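2-keto acid:ferredoxin oxidoreductase subunit alpha (Pyrococcus furiosus, PDB 1YD7) probably catalyses, as one subunit of a heterotetramer, the ferredoxin-dependent oxidation of 2-oxoglutarate with CoA to succinyl-CoA and carbon dioxide. Local coordinates at residues Asn172-Lys176 against Glu205-Arg209. Residues are numbered along the deposited sequence; the frame is centred on the assembly and turned at random.
Sequences NLSEK and EIINR
The guanidinium of Arg209 meets the carboxylate of Glu175 at its edge, the two planes nearly coplanar at 25°. The grip is side-on: Arg209 NE reaches Glu175 OE1 at 3.0 Å, and Arg209 NH2 closes the salt bridge to the syn lone pair of Glu175 OE2 at 2.9 Å. Glu175 OE1 also takes the backbone N of Arg209 on its anti lone pair, at 2.7 Å, so one oxygen accepts twice from the same residue. Arg209 NH1 also donates to Ser84 O, and Arg209 NH2 to Ala88 O. At the other flat group, the Asn172 amide, ND2 donates to Glu205 O (2.8 Å) while OD1 receives Ile207 N from above its carbonyl plane (2.9 Å, N-H...O 166°). The amide thus bridges two peptide groups of an extended loop segment, and a water links OD1 to Ile207 O. In the alpha/beta domain of the thiamine diphosphate-binding family, this is where the chain after strand 193-198 runs over the C-terminal end of helix 160-177, close to Lys89 and Pro115. A glutamine in place of Glu175 would remove the charge, put an amide nitrogen where one oxygen now accepts, and would probably cost Arg209 at least one of its bonds across the contact. The CB of Ile207 points at the helix; with CG1 anti to its carbonyl carbon (chi1 -57°), CD1 packs against Lys176 CE at 3.9 Å, beside Asn172.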
loop_
_atom_site.group_PDB
_atom_site.type_symbol
_atom_site.label_atom_id
_atom_site.label_comp_id
_atom_site.label_asym_id
_atom_site.label_seq_id
_atom_site.Cartn_x
_atom_site.Cartn_y
_atom_site.Cartn_z
ATOM N N ASN A 172 -3.472 -4.975 -8.084
ATOM C CA ASN A 172 -4.081 -5.641 -9.241
ATOM C C ASN A 172 -5.582 -5.727 -9.142
ATOM O O ASN A 172 -6.242 -5.470 -10.129
ATOM C CB ASN A 172 -3.497 -7.019 -9.522
ATOM C CG ASN A 172 -2.140 -6.931 -10.077
ATOM O OD1 ASN A 172 -1.743 -5.856 -10.489
ATOM N ND2 ASN A 172 -1.387 -8.049 -10.081
ATOM N N LEU A 173 -6.122 -6.007 -7.956
ATOM C CA LEU A 173 -7.588 -6.079 -7.781
ATOM C C LEU A 173 -8.252 -4.710 -7.870
ATOM O O LEU A 173 -9.372 -4.626 -8.354
ATOM C CB LEU A 173 -8.003 -6.749 -6.440
ATOM C CG LEU A 173 -7.590 -8.234 -6.283
ATOM C CD1 LEU A 173 -7.710 -8.696 -4.814
ATOM C CD2 LEU A 173 -8.377 -9.167 -7.223
ATOM N N SER A 174 -7.625 -3.665 -7.318
ATOM C CA SER A 174 -8.265 -2.343 -7.310
ATOM C C SER A 174 -8.308 -1.821 -8.761
ATOM O O SER A 174 -9.278 -1.256 -9.167
ATOM C CB SER A 174 -7.587 -1.330 -6.366
ATOM O OG SER A 174 -6.309 -0.973 -6.824
ATOM N N GLU A 175 -7.266 -2.063 -9.524
ATOM C CA GLU A 175 -7.273 -1.735 -10.944
ATOM C C GLU A 175 -8.260 -2.582 -11.775
ATOM O O GLU A 175 -9.070 -2.012 -12.514
ATOM C CB GLU A 175 -5.881 -1.846 -11.522
ATOM C CG GLU A 175 -4.849 -0.944 -10.850
ATOM C CD GLU A 175 -5.007 0.519 -11.199
ATOM O OE1 GLU A 175 -5.280 0.783 -12.364
ATOM O OE2 GLU A 175 -4.876 1.398 -10.317
ATOM N N LYS A 176 -8.200 -3.913 -11.647
ATOM C CA LYS A 176 -9.153 -4.843 -12.293
ATOM C C LYS A 176 -10.618 -4.507 -12.023
ATOM O O LYS A 176 -11.431 -4.495 -12.950
ATOM C CB LYS A 176 -8.914 -6.327 -11.899
ATOM C CG LYS A 176 -9.432 -7.335 -12.989
ATOM C CD LYS A 176 -9.832 -8.751 -12.447
ATOM C CE LYS A 176 -8.826 -9.914 -12.760
ATOM N NZ LYS A 176 -9.204 -11.209 -12.103
ATOM N N GLU A 205 3.273 -9.797 -12.806
ATOM C CA GLU A 205 2.051 -9.471 -13.525
ATOM C C GLU A 205 1.348 -8.286 -12.862
ATOM O O GLU A 205 0.834 -8.406 -11.749
ATOM C CB GLU A 205 1.103 -10.690 -13.570
ATOM C CG GLU A 205 0.101 -10.706 -14.769
ATOM C CD GLU A 205 -1.399 -10.677 -14.389
ATOM O OE1 GLU A 205 -1.756 -10.768 -13.189
ATOM O OE2 GLU A 205 -2.237 -10.572 -15.318
ATOM N N ILE A 206 1.334 -7.151 -13.562
ATOM C CA ILE A 206 0.597 -5.959 -13.139
ATOM C C ILE A 206 -0.634 -5.730 -14.026
ATOM O O ILE A 206 -0.520 -5.699 -15.239
ATOM C CB ILE A 206 1.502 -4.703 -13.180
ATOM C CG1 ILE A 206 2.751 -4.881 -12.299
ATOM C CG2 ILE A 206 0.740 -3.475 -12.744
ATOM C CD1 ILE A 206 2.456 -5.311 -10.903
ATOM N N ILE A 207 -1.807 -5.599 -13.411
ATOM C CA ILE A 207 -3.006 -5.142 -14.111
ATOM C C ILE A 207 -3.186 -3.622 -13.932
ATOM O O ILE A 207 -3.087 -3.102 -12.816
ATOM C CB ILE A 207 -4.275 -5.824 -13.579
ATOM C CG1 ILE A 207 -4.169 -7.344 -13.679
ATOM C CG2 ILE A 207 -5.529 -5.339 -14.360
ATOM C CD1 ILE A 207 -5.376 -8.065 -13.091
ATOM N N ASN A 208 -3.464 -2.923 -15.031
ATOM C CA ASN A 208 -3.784 -1.488 -15.003
ATOM C C ASN A 208 -5.246 -1.222 -15.383
ATOM O O ASN A 208 -5.831 -1.961 -16.163
ATOM C CB ASN A 208 -2.813 -0.733 -15.888
ATOM C CG ASN A 208 -1.402 -0.755 -15.328
ATOM O OD1 ASN A 208 -1.182 -0.410 -14.155
ATOM N ND2 ASN A 208 -0.439 -1.177 -16.150
ATOM N N ARG A 209 -5.852 -0.215 -14.763
ATOM C CA ARG A 209 -7.295 0.069 -14.960
ATOM C C ARG A 209 -7.658 0.277 -16.450
ATOM O O ARG A 209 -6.856 0.813 -17.241
ATOM C CB ARG A 209 -7.716 1.316 -14.178
ATOM C CG ARG A 209 -7.000 2.608 -14.703
ATOM C CD ARG A 209 -7.202 3.761 -13.733
ATOM N NE ARG A 209 -6.379 3.584 -12.538
ATOM C CZ ARG A 209 -6.193 4.500 -11.602
ATOM N NH1 ARG A 209 -6.756 5.694 -11.714
ATOM N NH2 ARG A 209 -5.414 4.226 -10.558
HETATM O O HOH W 1 -1.927 -2.873 -10.155
#